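Local structure of NADP-dependent glyceraldehyde-3-phosphate dehydrogenase (Bacillus halodurans, 3PRL) at residues D[79-84]-D[116-121]; D[371-376]-D[389-394]; D[413-418]-D[442-447]. The protein probably catalyses the NADP-dependent, non-phosphorylating oxidation of glyceraldehyde 3-phosphate, as a member of the aldehyde dehydrogenase family. All coordinates share one frame; numbering follows the deposited sequence.

Interaction 1 (D[79-84]-D[116-121]); sequences AWADLL and IIRHTA
Ile117 meets Trp80 through its outermost methyl. CD1 stands 3.7 Å from the centroid of the Trp80 six-membered ring and only 6° off the ring normal, a CH-pi contact over the face. The indole reaches this place because CG of Trp80 is trans to the backbone N (chi1 178°), which swings the ring toward helix 103-124. On the same face lies Leu84, one turn further along helix 70-86, and its CD1 comes within 3.5 Å of Ile117 CD1, so two methyl carbons share one side of the indole. In the five-membered ring, Trp80 NE1 is hydrogen-bonded to Met198 O.

The other branch of Ile117, CG2, turns to Ala81, with 4.0 Å between CG2 and Ala81 CB. Arg118 also packs on Ala81: its CG is 3.5 Å from Ala81 CB, and a bend at chi3 carries the guanidinium on toward Asp82. There Asp82 OD1 lies near the guanidinium plane, at its edge, but 3.7 Å from Arg118 NE, a long salt bridge; Glu85 makes the firmer one, through NH2.

The axes of the two segments run 9.0 Å apart at 166°, and Ala81 sits opposite Ile117. This is antiparallel helix-helix packing, with a small residue facing a branched one, in the amino-terminal, coenzyme-binding half of the aldehyde dehydrogenase fold.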
loop_
_atom_site.group_PDB
_atom_site.type_symbol
_atom_site.label_atom_id
_atom_site.label_comp_id
_atom_site.label_asym_id
_atom_site.label_seq_id
_atom_site.Cartn_x
_atom_site.Cartn_y
_atom_site.Cartn_z
ATOM N N ALA D 79 -20.555 6.422 17.638
ATOM C CA ALA D 79 -21.538 6.895 18.641
ATOM C C ALA D 79 -21.432 8.389 18.905
ATOM O O ALA D 79 -22.441 9.086 19.008
ATOM C CB ALA D 79 -21.392 6.126 19.954
ATOM N N TRP D 80 -20.197 8.874 18.992
ATOM C CA TRP D 80 -19.936 10.289 19.207
ATOM C C TRP D 80 -20.441 11.085 18.010
ATOM O O TRP D 80 -21.100 12.097 18.179
ATOM C CB TRP D 80 -18.435 10.489 19.419
ATOM C CG TRP D 80 -17.955 11.889 19.612
ATOM C CD1 TRP D 80 -18.654 12.955 20.112
ATOM C CD2 TRP D 80 -16.634 12.366 19.349
ATOM N NE1 TRP D 80 -17.849 14.063 20.160
ATOM C CE2 TRP D 80 -16.603 13.730 19.700
ATOM C CE3 TRP D 80 -15.466 11.764 18.862
ATOM C CZ2 TRP D 80 -15.453 14.511 19.564
ATOM C CZ3 TRP D 80 -14.333 12.535 18.719
ATOM C CH2 TRP D 80 -14.329 13.892 19.076
ATOM N N ALA D 81 -20.131 10.599 16.806
ATOM C CA ALA D 81 -20.541 11.247 15.558
ATOM C C ALA D 81 -22.056 11.354 15.478
ATOM O O ALA D 81 -22.589 12.422 15.132
ATOM C CB ALA D 81 -20.008 10.498 14.376
ATOM N N ASP D 82 -22.737 10.254 15.800
ATOM C CA ASP D 82 -24.203 10.236 15.808
ATOM C C ASP D 82 -24.779 11.309 16.732
ATOM O O ASP D 82 -25.653 12.078 16.327
ATOM C CB ASP D 82 -24.748 8.852 16.202
ATOM C CG ASP D 82 -24.231 7.728 15.305
ATOM O OD1 ASP D 82 -23.526 7.997 14.307
ATOM O OD2 ASP D 82 -24.529 6.557 15.608
ATOM N N LEU D 83 -24.284 11.354 17.966
ATOM C CA LEU D 83 -24.753 12.334 18.940
ATOM C C LEU D 83 -24.457 13.771 18.514
ATOM O O LEU D 83 -25.246 14.657 18.799
ATOM C CB LEU D 83 -24.180 12.068 20.344
ATOM C CG LEU D 83 -24.427 10.738 21.071
ATOM C CD1 LEU D 83 -24.064 10.859 22.561
ATOM C CD2 LEU D 83 -25.855 10.205 20.915
ATOM N N LEU D 84 -23.326 14.015 17.849
ATOM C CA LEU D 84 -23.049 15.375 17.367
ATOM C C LEU D 84 -24.075 15.788 16.297
ATOM O O LEU D 84 -24.707 16.834 16.396
ATOM C CB LEU D 84 -21.598 15.535 16.867
ATOM C CG LEU D 84 -20.429 15.378 17.863
ATOM C CD1 LEU D 84 -19.052 15.322 17.168
ATOM C CD2 LEU D 84 -20.403 16.436 18.938
ATOM N N ILE D 116 -16.125 13.723 9.528
ATOM C CA ILE D 116 -14.691 13.471 9.733
ATOM C C ILE D 116 -14.437 12.367 10.757
ATOM O O ILE D 116 -13.520 11.545 10.579
ATOM C CB ILE D 116 -13.903 14.755 10.149
ATOM C CG1 ILE D 116 -13.702 15.682 8.951
ATOM C CG2 ILE D 116 -12.527 14.406 10.671
ATOM C CD1 ILE D 116 -13.659 17.178 9.343
ATOM N N ILE D 117 -15.233 12.345 11.818
ATOM C CA ILE D 117 -15.097 11.351 12.868
ATOM C C ILE D 117 -15.445 9.939 12.353
ATOM O O ILE D 117 -14.768 8.972 12.703
ATOM C CB ILE D 117 -15.941 11.735 14.110
ATOM C CG1 ILE D 117 -15.364 12.998 14.775
ATOM C CG2 ILE D 117 -16.063 10.576 15.116
ATOM C CD1 ILE D 117 -16.327 13.690 15.674
ATOM N N ARG D 118 -16.484 9.821 11.519
ATOM C CA ARG D 118 -16.861 8.497 10.997
ATOM C C ARG D 118 -15.811 7.958 10.032
ATOM O O ARG D 118 -15.427 6.800 10.115
ATOM C CB ARG D 118 -18.245 8.528 10.355
ATOM C CG ARG D 118 -19.348 8.788 11.359
ATOM C CD ARG D 118 -20.651 8.241 10.876
ATOM N NE ARG D 118 -21.747 9.131 11.219
ATOM C CZ ARG D 118 -22.169 10.120 10.441
ATOM N NH1 ARG D 118 -21.583 10.348 9.262
ATOM N NH2 ARG D 118 -23.183 10.880 10.841
ATOM N N HIS D 119 -15.334 8.820 9.143
ATOM C CA HIS D 119 -14.350 8.460 8.121
ATOM C C HIS D 119 -12.985 8.116 8.702
ATOM O O HIS D 119 -12.273 7.278 8.148
ATOM C CB HIS D 119 -14.221 9.589 7.113
ATOM C CG HIS D 119 -13.651 9.155 5.803
ATOM N ND1 HIS D 119 -14.439 8.784 4.736
ATOM C CD2 HIS D 119 -12.369 9.016 5.395
ATOM C CE1 HIS D 119 -13.666 8.445 3.722
ATOM N NE2 HIS D 119 -12.408 8.572 4.098
ATOM N N THR D 120 -12.637 8.797 9.800
ATOM C CA THR D 120 -11.459 8.542 10.627
ATOM C C THR D 120 -11.561 7.174 11.299
ATOM O O THR D 120 -10.587 6.409 11.321
ATOM C CB THR D 120 -11.303 9.651 11.750
ATOM O OG1 THR D 120 -10.984 10.917 11.165
ATOM C CG2 THR D 120 -10.215 9.312 12.731
ATOM N N ALA D 121 -12.713 6.913 11.921
ATOM C CA ALA D 121 -12.999 5.581 12.493
ATOM C C ALA D 121 -12.777 4.444 11.482
ATOM O O ALA D 121 -12.027 3.503 11.779
ATOM C CB ALA D 121 -14.395 5.521 13.053
#

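Interaction 2 (D[371-376]-D[389-394]); sequences TLLDDV and GPVLPI
Thr371 opens the pairing of 371-376 with 389-394: its N donates to Pro390 O at 2.8 Å, and its O accepts from Leu392 N. The alternation continues as Leu373 N reaches Leu392 O in an almost straight bond (N-H...O 179°, 3.2 Å) and Leu373 O takes Ile394 N. Each residue of 371-376 that bonds with both N and O thus straddles one residue of the partner, the pattern of parallel strands, and the short axes agree, 4.9 Å apart at 15°. Past the strand end, Val376 N still finds Ile394 O at 3.0 Å.

Side chains sort by face. Leu372 and Leu392 share one face, where Leu372 CD1 lies 4.1 Å from Leu392 CB. With CG of Leu372 trans to its N (chi1 -162°), the branch leans over the partner strand, and CD1 also meets Ile394 CD1. The other face holds Thr371, Leu373, Val391 and Pro393, where Leu373 CD1 touches Val391 CG2 at 4.0 Å. Val376 adds to this side, CG2 against Pro393 CB at 3.6 Å. At the turn Asp374 OD1 accepts Asp375 N from above the carboxylate plane, 2.6 Å away.

Further out, helix 337-352 packs on Thr371, Leu373 and Val391 by way of Ile347, Ala350 and Leu351, while helix 274-286 lies against Leu392 on the other face. Thr371 OG1 is hydrogen-bonded to Gly360 O and Ser369 O, and strand 356-359 continues the sheet beyond Leu372. Pro390, the centre of an inverse gamma turn, leads into strand 391-397. The whole is a parallel strand pair in an alpha/beta sheet with helices on both faces, as in the catalytic domain of aldehyde dehydrogenases.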
loop_
_atom_site.group_PDB
_atom_site.type_symbol
_atom_site.label_atom_id
_atom_site.label_comp_id
_atom_site.label_asym_id
_atom_site.label_seq_id
_atom_site.Cartn_x
_atom_site.Cartn_y
_atom_site.Cartn_z
ATOM N N THR D 371 -13.274 44.514 2.366
ATOM C CA THR D 371 -12.436 45.572 1.856
ATOM C C THR D 371 -11.631 45.076 0.662
ATOM O O THR D 371 -10.896 44.085 0.762
ATOM C CB THR D 371 -11.534 46.170 2.974
ATOM O OG1 THR D 371 -12.345 46.543 4.097
ATOM C CG2 THR D 371 -10.816 47.400 2.474
ATOM N N LEU D 372 -11.803 45.762 -0.470
ATOM C CA LEU D 372 -11.056 45.462 -1.687
ATOM C C LEU D 372 -10.068 46.571 -2.018
ATOM O O LEU D 372 -10.446 47.747 -2.149
ATOM C CB LEU D 372 -11.996 45.210 -2.870
ATOM C CG LEU D 372 -11.396 44.472 -4.075
ATOM C CD1 LEU D 372 -10.959 43.054 -3.703
ATOM C CD2 LEU D 372 -12.389 44.432 -5.213
ATOM N N LEU D 373 -8.802 46.181 -2.156
ATOM C CA LEU D 373 -7.733 47.102 -2.519
ATOM C C LEU D 373 -7.103 46.683 -3.832
ATOM O O LEU D 373 -6.923 45.492 -4.089
ATOM C CB LEU D 373 -6.666 47.144 -1.425
ATOM C CG LEU D 373 -7.113 47.370 0.022
ATOM C CD1 LEU D 373 -6.040 46.885 0.979
ATOM C CD2 LEU D 373 -7.461 48.848 0.280
ATOM N N ASP D 374 -6.761 47.665 -4.656
ATOM C CA ASP D 374 -6.130 47.407 -5.949
ATOM C C ASP D 374 -4.749 48.046 -5.981
ATOM O O ASP D 374 -4.399 48.814 -5.084
ATOM C CB ASP D 374 -7.013 47.905 -7.107
ATOM C CG ASP D 374 -6.700 47.221 -8.446
ATOM O OD1 ASP D 374 -5.726 46.434 -8.532
ATOM O OD2 ASP D 374 -7.437 47.479 -9.424
ATOM N N ASP D 375 -3.968 47.696 -7.005
ATOM C CA ASP D 375 -2.632 48.247 -7.252
ATOM C C ASP D 375 -1.693 48.075 -6.061
ATOM O O ASP D 375 -0.806 48.907 -5.813
ATOM C CB ASP D 375 -2.739 49.711 -7.689
ATOM C CG ASP D 375 -3.411 49.861 -9.043
ATOM O OD1 ASP D 375 -2.704 49.736 -10.069
ATOM O OD2 ASP D 375 -4.638 50.115 -9.084
ATOM N N VAL D 376 -1.896 46.973 -5.335
ATOM C CA VAL D 376 -1.185 46.701 -4.090
ATOM C C VAL D 376 0.270 46.370 -4.379
ATOM O O VAL D 376 0.584 45.648 -5.329
ATOM C CB VAL D 376 -1.897 45.611 -3.246
ATOM C CG1 VAL D 376 -1.032 45.151 -2.070
ATOM C CG2 VAL D 376 -3.217 46.155 -2.734
ATOM N N GLY D 389 -8.842 38.723 8.431
ATOM C CA GLY D 389 -9.931 39.697 8.295
ATOM C C GLY D 389 -10.350 39.965 6.861
ATOM O O GLY D 389 -9.611 39.616 5.930
ATOM N N PRO D 390 -11.535 40.590 6.672
ATOM C CA PRO D 390 -12.200 40.664 5.371
ATOM C C PRO D 390 -11.568 41.730 4.484
ATOM O O PRO D 390 -12.182 42.771 4.216
ATOM C CB PRO D 390 -13.631 41.042 5.737
ATOM C CG PRO D 390 -13.498 41.857 6.964
ATOM C CD PRO D 390 -12.259 41.374 7.691
ATOM N N VAL D 391 -10.347 41.448 4.044
ATOM C CA VAL D 391 -9.570 42.351 3.217
ATOM C C VAL D 391 -8.857 41.512 2.167
ATOM O O VAL D 391 -8.393 40.406 2.461
ATOM C CB VAL D 391 -8.574 43.204 4.059
ATOM C CG1 VAL D 391 -7.368 42.372 4.552
ATOM C CG2 VAL D 391 -8.099 44.413 3.271
ATOM N N LEU D 392 -8.800 42.013 0.940
ATOM C CA LEU D 392 -8.219 41.245 -0.155
ATOM C C LEU D 392 -7.462 42.175 -1.088
ATOM O O LEU D 392 -8.067 43.063 -1.699
ATOM C CB LEU D 392 -9.312 40.482 -0.924
ATOM C CG LEU D 392 -8.900 39.632 -2.134
ATOM C CD1 LEU D 392 -7.925 38.538 -1.728
ATOM C CD2 LEU D 392 -10.133 39.045 -2.829
ATOM N N PRO D 393 -6.139 42.000 -1.178
ATOM C CA PRO D 393 -5.361 42.821 -2.104
ATOM C C PRO D 393 -5.296 42.218 -3.497
ATOM O O PRO D 393 -5.308 41.003 -3.652
ATOM C CB PRO D 393 -3.971 42.842 -1.469
ATOM C CG PRO D 393 -3.891 41.561 -0.690
ATOM C CD PRO D 393 -5.284 41.243 -0.244
ATOM N N ILE D 394 -5.241 43.082 -4.503
ATOM C CA ILE D 394 -4.965 42.645 -5.861
ATOM C C ILE D 394 -3.579 43.169 -6.252
ATOM O O ILE D 394 -3.255 44.345 -6.024
ATOM C CB ILE D 394 -6.069 43.095 -6.875
ATOM C CG1 ILE D 394 -7.491 42.969 -6.279
ATOM C CG2 ILE D 394 -5.931 42.351 -8.204
ATOM C CD1 ILE D 394 -7.930 41.564 -5.877
#

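Interaction 3 (D[413-418]-D[442-447]); sequences GLQASI and AKTERG
Gln415 uses both ends of its amide on the backbone of Glu445. Its NE2 donates to Glu445 O at 2.9 Å, coming from above the carbonyl plane (50° out of it), while its OE1 accepts Glu445 N in a weak bond of 3.1 Å with an N-H...O angle of 133°. The pair is consistent with this orientation of the amide, although Gln415 OE1 also lies 3.1 Å from Glu445 O, two acceptors that do not bond. OE1 also has a weak bond from His439 NE2.

Further along the strand, Ser417 OG donates to Ala442 O over 3.1 Å, in the carbonyl plane and on a lone pair. Between these grips sits Thr444. Its CG2 presses on the strand backbone, 3.4 Å from Ala416 N, and also approaches Ser417 OG. A chi1 of 55° leaves CG2 to face the strand while OG1 hydrogen-bonds Asp264 OD2; Asp264 OD1 takes Gln415 N, so one carboxylate ties both segments.

Beyond the grip Arg446 NH1 forms a salt bridge with Glu259 OE1. Side chains thus fasten an irregular loop along a sheet strand, beside the predicted active-site residue Glu259 in the aldehyde dehydrogenase fold.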
loop_
_atom_site.group_PDB
_atom_site.type_symbol
_atom_site.label_atom_id
_atom_site.label_comp_id
_atom_site.label_asym_id
_atom_site.label_seq_id
_atom_site.Cartn_x
_atom_site.Cartn_y
_atom_site.Cartn_z
ATOM N N GLY D 413 3.478 29.363 3.342
ATOM C CA GLY D 413 3.574 28.254 2.389
ATOM C C GLY D 413 2.507 27.204 2.596
ATOM O O GLY D 413 2.806 26.013 2.607
ATOM N N LEU D 414 1.265 27.646 2.764
ATOM C CA LEU D 414 0.171 26.727 3.042
ATOM C C LEU D 414 -0.400 26.132 1.732
ATOM O O LEU D 414 -0.156 24.957 1.395
ATOM C CB LEU D 414 -0.881 27.439 3.918
ATOM C CG LEU D 414 -2.048 26.711 4.606
ATOM C CD1 LEU D 414 -1.673 25.295 5.079
ATOM C CD2 LEU D 414 -2.531 27.529 5.796
ATOM N N GLN D 415 -1.120 26.966 0.974
ATOM C CA GLN D 415 -1.786 26.530 -0.240
ATOM C C GLN D 415 -1.737 27.630 -1.310
ATOM O O GLN D 415 -1.263 28.718 -1.044
ATOM C CB GLN D 415 -3.232 26.113 0.080
ATOM C CG GLN D 415 -3.347 24.750 0.775
ATOM C CD GLN D 415 -4.722 24.099 0.585
ATOM O OE1 GLN D 415 -5.552 24.610 -0.149
ATOM N NE2 GLN D 415 -4.941 22.936 1.228
ATOM N N ALA D 416 -2.208 27.329 -2.522
ATOM C CA ALA D 416 -2.267 28.313 -3.618
ATOM C C ALA D 416 -3.232 27.899 -4.721
ATOM O O ALA D 416 -3.536 26.710 -4.878
ATOM C CB ALA D 416 -0.865 28.541 -4.222
ATOM N N SER D 417 -3.688 28.885 -5.494
ATOM C CA SER D 417 -4.509 28.652 -6.685
ATOM C C SER D 417 -3.825 29.160 -7.970
ATOM O O SER D 417 -3.230 30.242 -7.957
ATOM C CB SER D 417 -5.855 29.365 -6.535
ATOM O OG SER D 417 -6.527 29.016 -5.341
ATOM N N ILE D 418 -3.901 28.379 -9.058
ATOM C CA ILE D 418 -3.551 28.861 -10.402
ATOM C C ILE D 418 -4.802 28.845 -11.286
ATOM O O ILE D 418 -5.544 27.852 -11.313
ATOM C CB ILE D 418 -2.426 28.014 -11.111
ATOM C CG1 ILE D 418 -1.367 27.492 -10.128
ATOM C CG2 ILE D 418 -1.785 28.801 -12.285
ATOM C CD1 ILE D 418 -0.576 28.568 -9.407
ATOM N N ALA D 442 -9.601 26.418 -8.996
ATOM C CA ALA D 442 -10.510 26.366 -7.853
ATOM C C ALA D 442 -9.807 27.030 -6.686
ATOM O O ALA D 442 -8.588 27.238 -6.730
ATOM C CB ALA D 442 -10.852 24.932 -7.500
ATOM N N LYS D 443 -10.583 27.355 -5.654
ATOM C CA LYS D 443 -10.067 28.086 -4.506
ATOM C C LYS D 443 -9.197 27.173 -3.650
ATOM O O LYS D 443 -9.145 25.958 -3.885
ATOM C CB LYS D 443 -11.215 28.685 -3.680
ATOM C CG LYS D 443 -12.176 27.663 -3.043
ATOM C CD LYS D 443 -13.490 28.330 -2.631
ATOM C CE LYS D 443 -14.374 27.432 -1.771
ATOM N NZ LYS D 443 -15.789 27.974 -1.622
ATOM N N THR D 444 -8.507 27.758 -2.671
ATOM C CA THR D 444 -7.772 26.940 -1.705
ATOM C C THR D 444 -8.740 26.510 -0.605
ATOM O O THR D 444 -9.638 27.248 -0.236
ATOM C CB THR D 444 -6.519 27.642 -1.093
ATOM O OG1 THR D 444 -6.900 28.887 -0.504
ATOM C CG2 THR D 444 -5.487 27.926 -2.164
ATOM N N GLU D 445 -8.550 25.304 -0.092
ATOM C CA GLU D 445 -9.361 24.810 1.023
ATOM C C GLU D 445 -8.656 23.625 1.637
ATOM O O GLU D 445 -7.856 22.951 0.988
ATOM C CB GLU D 445 -10.772 24.395 0.567
ATOM C CG GLU D 445 -10.801 23.053 -0.158
ATOM C CD GLU D 445 -12.105 22.778 -0.870
ATOM O OE1 GLU D 445 -13.187 22.985 -0.253
ATOM O OE2 GLU D 445 -12.027 22.357 -2.053
ATOM N N ARG D 446 -8.989 23.368 2.889
ATOM C CA ARG D 446 -8.439 22.250 3.618
ATOM C C ARG D 446 -9.002 20.938 3.069
ATOM O O ARG D 446 -8.261 19.984 2.830
ATOM C CB ARG D 446 -8.785 22.404 5.097
ATOM C CG ARG D 446 -7.930 21.541 5.990
ATOM C CD ARG D 446 -8.752 20.983 7.125
ATOM N NE ARG D 446 -8.069 19.893 7.825
ATOM C CZ ARG D 446 -7.226 20.058 8.835
ATOM N NH1 ARG D 446 -6.684 18.991 9.408
ATOM N NH2 ARG D 446 -6.907 21.275 9.265
ATOM N N GLY D 447 -10.318 20.895 2.867
ATOM C CA GLY D 447 -10.986 19.675 2.425
ATOM C C GLY D 447 -10.656 19.273 0.995
ATOM O O GLY D 447 -9.716 19.804 0.395
#

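How the interactions relate
Interactions 2 and 3 belong to one sheet: strand 391-397 pairs with 296-302, which pairs with 264-268, and that in turn with 415-419. Their centres are 18 Å apart, with nearest atoms about 10 Å from each other. Interaction 1 is a helix pair separate from that sheet, its centre 39 Å from that of interaction 2 but 26 Å from that of interaction 3, where the nearest atoms come to about 6 Å. Interaction 3 therefore lies between the other two in distance and comes nearest the predicted active site, the side chain of Arg446 being about 3 Å from that of Glu259. Trp80 and Arg446 each lie about 10 Å, side chain to side chain, from the NADP-binding Ser160.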